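CalS13 (Micromonospora echinospora, PDB 4ZAS) is probably a pyridoxal phosphate-dependent sugar aminotransferase of the DegT/DnrJ/EryC1 family and binds a dTDP-linked keto sugar. Local coordinates at residues R53-P58 with G268-L273; V76-C81 with L245-G250. All coordinates share one frame; numbering follows the deposited sequence.

Contact 1: R53-P58 with G268-L273; sequences RLEHGP and GYRFIL
The His56 ring takes Ile272 CD1 over one face. This is a CH-pi contact, with CD1 3.9 Å from the ring centroid and 29° off its normal. The closest ring atom is NE2, 3.5 Å from Ile272 CD1. Trp248 meets the same imidazole edge-to-face. The Arg270 guanidinium meets Glu55 obliquely, and its plane is turned 49° from that of the carboxylate. Arg270 CG stands anti to the backbone N, and the chain then bends at chi2 (57°), which brings the guanidinium to Glu55. One oxygen, Glu55 OE1, receives both NH1 and NH2 of Arg270, at 2.9 and 3.0 Å. Both bonds are bent and weak, so the pair is probably held more by charge than by directed bonds. Arg270 NH2 also donates a third weak bond to Glu55 OE2, at 3.3 Å.

As in other fold type I aminotransferases, the active site lies at the dimer interface: Arg270 NH2 hydrogen-bonds the pyridoxal phosphate-bearing lysine of the second subunit, and Glu55 accepts weak bonds from Ser228 OG and Ala220 N of that subunit. With an alanine here instead of Arg270, the Glu55 carboxylate would probably lose this charged partner and the cofactor-bearing lysine a donor. Ile272 CD1 also lies 3.6 Å from Glu55 OE1, so one methyl packs against both histidine and carboxylate. Arg53, Leu54 and Glu55 belong to a dTDP site seen in a structure of this protein, and the His56 side chain touches Arg253 of that site.

Contact 2: V76-C81 with L245-G250; sequences VVSVNC and LRRWLG
Arg247 NH1 donates a hydrogen bond to Ser78 O, 2.9 Å away. The bond is nearly straight, with an N-H...O angle of 165°. The oxygen lies in the guanidinium plane, at its edge, while the donor is tilted 19° from the carbonyl plane. Val77 comes over one face of the guanidinium. Its CG1 methyl is 3.6 Å from Arg247 CZ and 3.3 Å from Arg247 NH1. The same methyl packs on Arg247 CD at 3.6 Å. Val79 adds a looser touch, with CG1 4.3 Å from Arg247 CD.

The arginine chain runs extended from the backbone as far as CD and then bends at chi3 (57°). That bend turns the guanidinium edge to the strand carbonyl.

Glu64, outside both segments, forms the next shell. Its OE2 makes a salt bridge with Arg247 NH1 and a hydrogen bond with Ser78 OG. One carboxylate oxygen therefore ties the arginine to the serine whose carbonyl it holds. Arg244 brings a like charge close to Arg247 NH2, and the negative charge of Glu64 probably offsets part of it.

Leu245 O accepts from Trp248 N at 3.2 Å and from Gly250 N at 3.1 Å.

The contact thus joins helix 237-247 to strand 76-79, an outermost strand of the chain's seven-stranded mixed sheet. This is the central sheet of the large domain, as in fold type I enzymes. The strand pairs antiparallel with strand 230-233, while helix 58-71 packs on Val76 and Ser78, and helix 82-94 on Val79.

Both contacts are buried, but they lie at different places in the fold. Contact 1 joins two loops and contact 2 joins a strand to helix 237-247. Both reach the second subunit. In contact 1 the charged groups that carry the contact have polar partners there, whereas the arginine of contact 2 is paired with Glu64 of its own chain. The carbonyl bond of contact 2 is straight, but the bonds of the contact 1 salt bridge are bent. The two lie side by side, centres about 8 Å apart. Segment 268-273 runs along 245-250 through probable backbone bonds, Tyr269 O to Leu249 N and Tyr269 N to Arg246 O. Trp248 packs on Arg270, and Arg247 on Ile272.

Contact 1: R53-P58 with G268-L273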
ATOM      1  N   ARG A  53      14.842 -13.854  -0.889  1.00 49.92           N
ATOM      2  CA  ARG A  53      13.873 -13.482   0.123  1.00 50.83           C
ATOM      3  C   ARG A  53      13.598 -11.996   0.016  1.00 50.43           C
ATOM      4  O   ARG A  53      14.350 -11.186   0.549  1.00 46.59           O
ATOM      5  CB  ARG A  53      14.462 -13.811   1.491  1.00 63.15           C
ATOM      6  CG  ARG A  53      13.910 -15.024   2.184  1.00 75.96           C
ATOM      7  CD  ARG A  53      12.572 -14.684   2.766  1.00 82.23           C
ATOM      8  NE  ARG A  53      11.778 -15.861   3.073  1.00 89.10           N
ATOM      9  CZ  ARG A  53      10.503 -15.790   3.426  1.00 97.17           C
ATOM     10  NH1 ARG A  53       9.931 -14.593   3.525  1.00100.30           N
ATOM     11  NH2 ARG A  53       9.811 -16.892   3.695  1.00 99.49           N
ATOM     12  N   LEU A  54      12.477 -11.637  -0.605  1.00 51.53           N
ATOM     13  CA  LEU A  54      12.194 -10.226  -0.847  1.00 48.85           C
ATOM     14  C   LEU A  54      11.107  -9.686   0.071  1.00 52.97           C
ATOM     15  O   LEU A  54      11.083  -8.486   0.380  1.00 49.87           O
ATOM     16  CB  LEU A  54      11.770 -10.002  -2.296  1.00 43.30           C
ATOM     17  CG  LEU A  54      12.679 -10.535  -3.396  1.00 46.91           C
ATOM     18  CD1 LEU A  54      12.177 -10.022  -4.722  1.00 52.07           C
ATOM     19  CD2 LEU A  54      14.111 -10.140  -3.180  1.00 45.81           C
ATOM     20  N   GLU A  55      10.206 -10.559   0.509  1.00 47.81           N
ATOM     21  CA  GLU A  55       9.161 -10.133   1.432  1.00 45.47           C
ATOM     22  C   GLU A  55       9.214 -11.067   2.646  1.00 46.57           C
ATOM     23  O   GLU A  55       9.837 -12.146   2.593  1.00 54.90           O
ATOM     24  CB  GLU A  55       7.785 -10.113   0.736  1.00 48.97           C
ATOM     25  CG  GLU A  55       7.815  -9.454  -0.687  1.00 64.96           C
ATOM     26  CD  GLU A  55       6.436  -9.035  -1.273  1.00 72.15           C
ATOM     27  OE1 GLU A  55       5.752  -8.220  -0.616  1.00 78.62           O
ATOM     28  OE2 GLU A  55       6.046  -9.483  -2.389  1.00 61.67           O
ATOM     29  N   HIS A  56       8.678 -10.606   3.770  1.00 47.91           N
ATOM     30  CA  HIS A  56       8.641 -11.396   5.024  1.00 66.83           C
ATOM     31  C   HIS A  56       9.991 -11.940   5.550  1.00 73.30           C
ATOM     32  O   HIS A  56      10.020 -12.974   6.220  1.00 79.22           O
ATOM     33  CB  HIS A  56       7.699 -12.616   4.870  1.00 66.42           C
ATOM     34  CG  HIS A  56       6.339 -12.292   4.329  1.00 60.17           C
ATOM     35  ND1 HIS A  56       5.935 -12.669   3.064  1.00 55.92           N
ATOM     36  CD2 HIS A  56       5.284 -11.653   4.888  1.00 61.98           C
ATOM     37  CE1 HIS A  56       4.695 -12.257   2.861  1.00 58.01           C
ATOM     38  NE2 HIS A  56       4.276 -11.640   3.952  1.00 62.41           N
ATOM     39  N   GLY A  57      11.089 -11.238   5.301  1.00 68.76           N
ATOM     40  CA  GLY A  57      12.401 -11.727   5.693  1.00 55.67           C
ATOM     41  C   GLY A  57      12.913 -11.073   6.960  1.00 51.31           C
ATOM     42  O   GLY A  57      12.254 -10.208   7.533  1.00 58.96           O
ATOM     43  N   PRO A  58      14.105 -11.474   7.406  1.00 48.30           N
ATOM     44  CA  PRO A  58      14.680 -10.989   8.671  1.00 48.69           C
ATOM     45  C   PRO A  58      15.192  -9.536   8.633  1.00 48.43           C
ATOM     46  O   PRO A  58      15.274  -8.911   9.688  1.00 53.89           O
ATOM     47  CB  PRO A  58      15.844 -11.951   8.913  1.00 37.72           C
ATOM     48  CG  PRO A  58      16.255 -12.380   7.534  1.00 45.24           C
ATOM     49  CD  PRO A  58      14.983 -12.442   6.724  1.00 48.42           C
ATOM     50  N   GLY A 268      -7.723  -8.387   7.099  1.00 55.95           N
ATOM     51  CA  GLY A 268      -6.667  -7.406   7.154  1.00 45.03           C
ATOM     52  C   GLY A 268      -6.315  -6.820   5.808  1.00 45.16           C
ATOM     53  O   GLY A 268      -7.083  -6.918   4.845  1.00 38.74           O
ATOM     54  N   TYR A 269      -5.135  -6.210   5.752  1.00 45.78           N
ATOM     55  CA  TYR A 269      -4.696  -5.468   4.590  1.00 32.15           C
ATOM     56  C   TYR A 269      -3.391  -6.078   4.134  1.00 41.83           C
ATOM     57  O   TYR A 269      -2.954  -7.102   4.665  1.00 51.03           O
ATOM     58  CB  TYR A 269      -4.533  -3.979   4.923  1.00 36.35           C
ATOM     59  CG  TYR A 269      -5.720  -3.373   5.671  1.00 43.75           C
ATOM     60  CD1 TYR A 269      -5.874  -3.552   7.047  1.00 38.48           C
ATOM     61  CD2 TYR A 269      -6.712  -2.661   4.989  1.00 40.69           C
ATOM     62  CE1 TYR A 269      -6.964  -3.029   7.713  1.00 37.45           C
ATOM     63  CE2 TYR A 269      -7.806  -2.129   5.661  1.00 34.30           C
ATOM     64  CZ  TYR A 269      -7.920  -2.321   7.017  1.00 37.27           C
ATOM     65  OH  TYR A 269      -9.002  -1.807   7.687  1.00 41.14           O
ATOM     66  N   ARG A 270      -2.762  -5.445   3.154  1.00 39.61           N
ATOM     67  CA  ARG A 270      -1.505  -5.937   2.616  1.00 34.87           C
ATOM     68  C   ARG A 270      -0.552  -4.745   2.611  1.00 37.62           C
ATOM     69  O   ARG A 270      -0.384  -4.052   1.602  1.00 43.40           O
ATOM     70  CB  ARG A 270      -1.747  -6.563   1.236  1.00 39.81           C
ATOM     71  CG  ARG A 270      -0.582  -6.726   0.278  1.00 48.77           C
ATOM     72  CD  ARG A 270       0.560  -7.534   0.812  1.00 45.71           C
ATOM     73  NE  ARG A 270       1.246  -8.190  -0.303  1.00 55.91           N
ATOM     74  CZ  ARG A 270       2.472  -7.911  -0.726  1.00 53.65           C
ATOM     75  NH1 ARG A 270       3.194  -6.969  -0.138  1.00 39.38           N
ATOM     76  NH2 ARG A 270       2.972  -8.586  -1.747  1.00 65.32           N
ATOM     77  N   PHE A 271       0.043  -4.519   3.780  1.00 32.37           N
ATOM     78  CA  PHE A 271       0.749  -3.292   4.107  1.00 35.68           C
ATOM     79  C   PHE A 271       2.209  -3.528   4.485  1.00 40.08           C
ATOM     80  O   PHE A 271       2.890  -2.604   4.894  1.00 45.68           O
ATOM     81  CB  PHE A 271       0.061  -2.585   5.286  1.00 35.24           C
ATOM     82  CG  PHE A 271      -1.218  -1.858   4.928  1.00 33.02           C
ATOM     83  CD1 PHE A 271      -1.529  -1.557   3.613  1.00 30.15           C
ATOM     84  CD2 PHE A 271      -2.102  -1.457   5.930  1.00 26.19           C
ATOM     85  CE1 PHE A 271      -2.714  -0.876   3.298  1.00 31.78           C
ATOM     86  CE2 PHE A 271      -3.280  -0.787   5.617  1.00 26.51           C
ATOM     87  CZ  PHE A 271      -3.589  -0.502   4.296  1.00 26.10           C
ATOM     88  N   ILE A 272       2.711  -4.742   4.307  1.00 43.67           N
ATOM     89  CA  ILE A 272       4.061  -5.055   4.756  1.00 42.53           C
ATOM     90  C   ILE A 272       5.125  -4.243   4.007  1.00 44.17           C
ATOM     91  O   ILE A 272       4.940  -3.872   2.849  1.00 36.70           O
ATOM     92  CB  ILE A 272       4.321  -6.567   4.637  1.00 38.76           C
ATOM     93  CG1 ILE A 272       4.094  -7.047   3.207  1.00 36.92           C
ATOM     94  CG2 ILE A 272       3.388  -7.326   5.557  1.00 31.43           C
ATOM     95  CD1 ILE A 272       4.785  -8.350   2.897  1.00 41.29           C
ATOM     96  N   LEU A 273       6.228  -3.961   4.699  1.00 44.47           N
ATOM     97  CA  LEU A 273       7.414  -3.334   4.114  1.00 36.67           C
ATOM     98  C   LEU A 273       8.329  -4.440   3.648  1.00 40.01           C
ATOM     99  O   LEU A 273       8.533  -5.402   4.380  1.00 44.24           O
ATOM    100  CB  LEU A 273       8.130  -2.462   5.154  1.00 27.00           C
ATOM    101  CG  LEU A 273       9.427  -1.764   4.741  1.00 30.01           C
ATOM    102  CD1 LEU A 273       9.107  -0.516   3.951  1.00 26.89           C
ATOM    103  CD2 LEU A 273      10.316  -1.422   5.941  1.00 30.07           C
TER

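Contact 2: V76-C81 with L245-G250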
ATOM      1  N   VAL A  76       7.212  -1.881  17.329  1.00 41.20           N
ATOM      2  CA  VAL A  76       7.281  -1.223  16.039  1.00 35.89           C
ATOM      3  C   VAL A  76       6.799  -2.159  14.934  1.00 38.95           C
ATOM      4  O   VAL A  76       7.295  -3.277  14.784  1.00 42.00           O
ATOM      5  CB  VAL A  76       8.712  -0.742  15.749  1.00 40.25           C
ATOM      6  CG1 VAL A  76       8.777  -0.061  14.368  1.00 37.91           C
ATOM      7  CG2 VAL A  76       9.171   0.214  16.831  1.00 42.50           C
ATOM      8  N   VAL A  77       5.813  -1.706  14.179  1.00 36.06           N
ATOM      9  CA  VAL A  77       5.311  -2.460  13.053  1.00 27.06           C
ATOM     10  C   VAL A  77       5.581  -1.698  11.765  1.00 29.71           C
ATOM     11  O   VAL A  77       4.911  -0.703  11.492  1.00 37.48           O
ATOM     12  CB  VAL A  77       3.801  -2.747  13.217  1.00 30.96           C
ATOM     13  CG1 VAL A  77       3.257  -3.504  12.006  1.00 28.75           C
ATOM     14  CG2 VAL A  77       3.551  -3.520  14.501  1.00 32.40           C
ATOM     15  N   SER A  78       6.539  -2.153  10.961  1.00 33.22           N
ATOM     16  CA  SER A  78       6.821  -1.486   9.684  1.00 33.09           C
ATOM     17  C   SER A  78       5.638  -1.664   8.704  1.00 37.78           C
ATOM     18  O   SER A  78       4.850  -2.629   8.816  1.00 36.04           O
ATOM     19  CB  SER A  78       8.121  -2.020   9.065  1.00 36.62           C
ATOM     20  OG  SER A  78       8.019  -3.411   8.731  1.00 38.58           O
ATOM     21  N   VAL A  79       5.476  -0.699   7.794  1.00 37.57           N
ATOM     22  CA  VAL A  79       4.413  -0.737   6.778  1.00 30.94           C
ATOM     23  C   VAL A  79       4.968  -0.128   5.489  1.00 38.43           C
ATOM     24  O   VAL A  79       6.036   0.467   5.510  1.00 30.53           O
ATOM     25  CB  VAL A  79       3.138   0.005   7.230  1.00 35.21           C
ATOM     26  CG1 VAL A  79       2.279  -0.835   8.204  1.00 28.80           C
ATOM     27  CG2 VAL A  79       3.502   1.380   7.810  1.00 33.36           C
ATOM     28  N   ASN A  80       4.243  -0.261   4.375  1.00 41.69           N
ATOM     29  CA  ASN A  80       4.817   0.102   3.078  1.00 40.98           C
ATOM     30  C   ASN A  80       4.701   1.610   2.765  1.00 42.47           C
ATOM     31  O   ASN A  80       5.167   2.049   1.717  1.00 46.54           O
ATOM     32  CB  ASN A  80       4.237  -0.769   1.921  1.00 29.30           C
ATOM     33  CG  ASN A  80       2.717  -0.682   1.776  1.00 41.55           C
ATOM     34  OD1 ASN A  80       2.031   0.055   2.484  1.00 40.52           O
ATOM     35  ND2 ASN A  80       2.191  -1.434   0.810  1.00 54.41           N
ATOM     36  N   CYS A  81       4.050   2.365   3.653  1.00 43.65           N
ATOM     37  CA  CYS A  81       4.074   3.844   3.666  1.00 40.09           C
ATOM     38  C   CYS A  81       3.370   4.383   4.912  1.00 49.19           C
ATOM     39  O   CYS A  81       2.659   3.646   5.600  1.00 50.02           O
ATOM     40  CB  CYS A  81       3.427   4.458   2.416  1.00 31.22           C
ATOM     41  SG  CYS A  81       1.726   4.033   2.111  1.00 38.79           S
ATOM     42  N   LEU A 245      -1.099  -8.330  12.979  1.00 44.74           N
ATOM     43  CA  LEU A 245      -2.061  -9.218  12.362  1.00 40.93           C
ATOM     44  C   LEU A 245      -2.709  -8.598  11.140  1.00 43.42           C
ATOM     45  O   LEU A 245      -2.730  -9.215  10.070  1.00 44.92           O
ATOM     46  CB  LEU A 245      -3.163  -9.591  13.360  1.00 48.56           C
ATOM     47  CG  LEU A 245      -3.250 -11.009  13.903  1.00 56.74           C
ATOM     48  CD1 LEU A 245      -4.465 -11.130  14.784  1.00 56.44           C
ATOM     49  CD2 LEU A 245      -3.347 -11.984  12.738  1.00 59.46           C
ATOM     50  N   ARG A 246      -3.280  -7.405  11.306  1.00 33.67           N
ATOM     51  CA  ARG A 246      -4.005  -6.775  10.210  1.00 40.39           C
ATOM     52  C   ARG A 246      -3.055  -6.291   9.128  1.00 41.32           C
ATOM     53  O   ARG A 246      -3.488  -5.890   8.045  1.00 39.38           O
ATOM     54  CB  ARG A 246      -4.858  -5.619  10.705  1.00 40.58           C
ATOM     55  CG  ARG A 246      -5.920  -6.043  11.649  1.00 43.30           C
ATOM     56  CD  ARG A 246      -6.829  -4.898  12.003  1.00 37.19           C
ATOM     57  NE  ARG A 246      -7.868  -5.338  12.931  1.00 42.31           N
ATOM     58  CZ  ARG A 246      -8.839  -4.557  13.384  1.00 45.65           C
ATOM     59  NH1 ARG A 246      -8.889  -3.287  13.005  1.00 52.21           N
ATOM     60  NH2 ARG A 246      -9.755  -5.042  14.209  1.00 48.82           N
ATOM     61  N   ARG A 247      -1.764  -6.289   9.437  1.00 37.41           N
ATOM     62  CA  ARG A 247      -0.779  -5.866   8.467  1.00 39.12           C
ATOM     63  C   ARG A 247      -0.681  -6.845   7.306  1.00 41.00           C
ATOM     64  O   ARG A 247      -0.384  -6.447   6.178  1.00 39.00           O
ATOM     65  CB  ARG A 247       0.584  -5.704   9.126  1.00 41.51           C
ATOM     66  CG  ARG A 247       1.635  -5.258   8.158  1.00 43.12           C
ATOM     67  CD  ARG A 247       2.960  -5.070   8.813  1.00 41.89           C
ATOM     68  NE  ARG A 247       3.465  -6.252   9.494  1.00 43.36           N
ATOM     69  CZ  ARG A 247       4.656  -6.261  10.088  1.00 39.70           C
ATOM     70  NH1 ARG A 247       5.400  -5.156  10.051  1.00 35.05           N
ATOM     71  NH2 ARG A 247       5.109  -7.352  10.705  1.00 32.12           N
ATOM     72  N   TRP A 248      -0.935  -8.124   7.591  1.00 45.07           N
ATOM     73  CA  TRP A 248      -0.854  -9.184   6.594  1.00 41.74           C
ATOM     74  C   TRP A 248      -2.155 -10.004   6.571  1.00 45.60           C
ATOM     75  O   TRP A 248      -2.193 -11.175   6.952  1.00 50.31           O
ATOM     76  CB  TRP A 248       0.388 -10.063   6.870  1.00 38.34           C
ATOM     77  CG  TRP A 248       0.526 -11.246   5.946  1.00 51.44           C
ATOM     78  CD1 TRP A 248       0.329 -12.571   6.259  1.00 56.80           C
ATOM     79  CD2 TRP A 248       0.815 -11.208   4.550  1.00 51.88           C
ATOM     80  NE1 TRP A 248       0.510 -13.357   5.142  1.00 56.17           N
ATOM     81  CE2 TRP A 248       0.803 -12.544   4.079  1.00 55.85           C
ATOM     82  CE3 TRP A 248       1.085 -10.176   3.650  1.00 53.31           C
ATOM     83  CZ2 TRP A 248       1.057 -12.869   2.751  1.00 66.24           C
ATOM     84  CZ3 TRP A 248       1.349 -10.500   2.331  1.00 65.05           C
ATOM     85  CH2 TRP A 248       1.333 -11.836   1.893  1.00 72.25           C
ATOM     86  N   LEU A 249      -3.226  -9.357   6.119  1.00 48.96           N
ATOM     87  CA  LEU A 249      -4.508 -10.013   5.822  1.00 49.18           C
ATOM     88  C   LEU A 249      -5.197 -10.761   6.962  1.00 50.90           C
ATOM     89  O   LEU A 249      -6.167 -11.482   6.714  1.00 58.48           O
ATOM     90  CB  LEU A 249      -4.341 -10.980   4.651  1.00 41.68           C
ATOM     91  CG  LEU A 249      -3.836 -10.265   3.398  1.00 45.83           C
ATOM     92  CD1 LEU A 249      -2.961 -11.172   2.594  1.00 37.46           C
ATOM     93  CD2 LEU A 249      -5.000  -9.755   2.558  1.00 43.04           C
ATOM     94  N   GLY A 250      -4.748 -10.570   8.199  1.00 47.79           N
ATOM     95  CA  GLY A 250      -5.375 -11.256   9.317  1.00 51.91           C
ATOM     96  C   GLY A 250      -4.982 -12.726   9.385  1.00 49.17           C
ATOM     97  O   GLY A 250      -5.667 -13.552   9.989  1.00 50.94           O
TER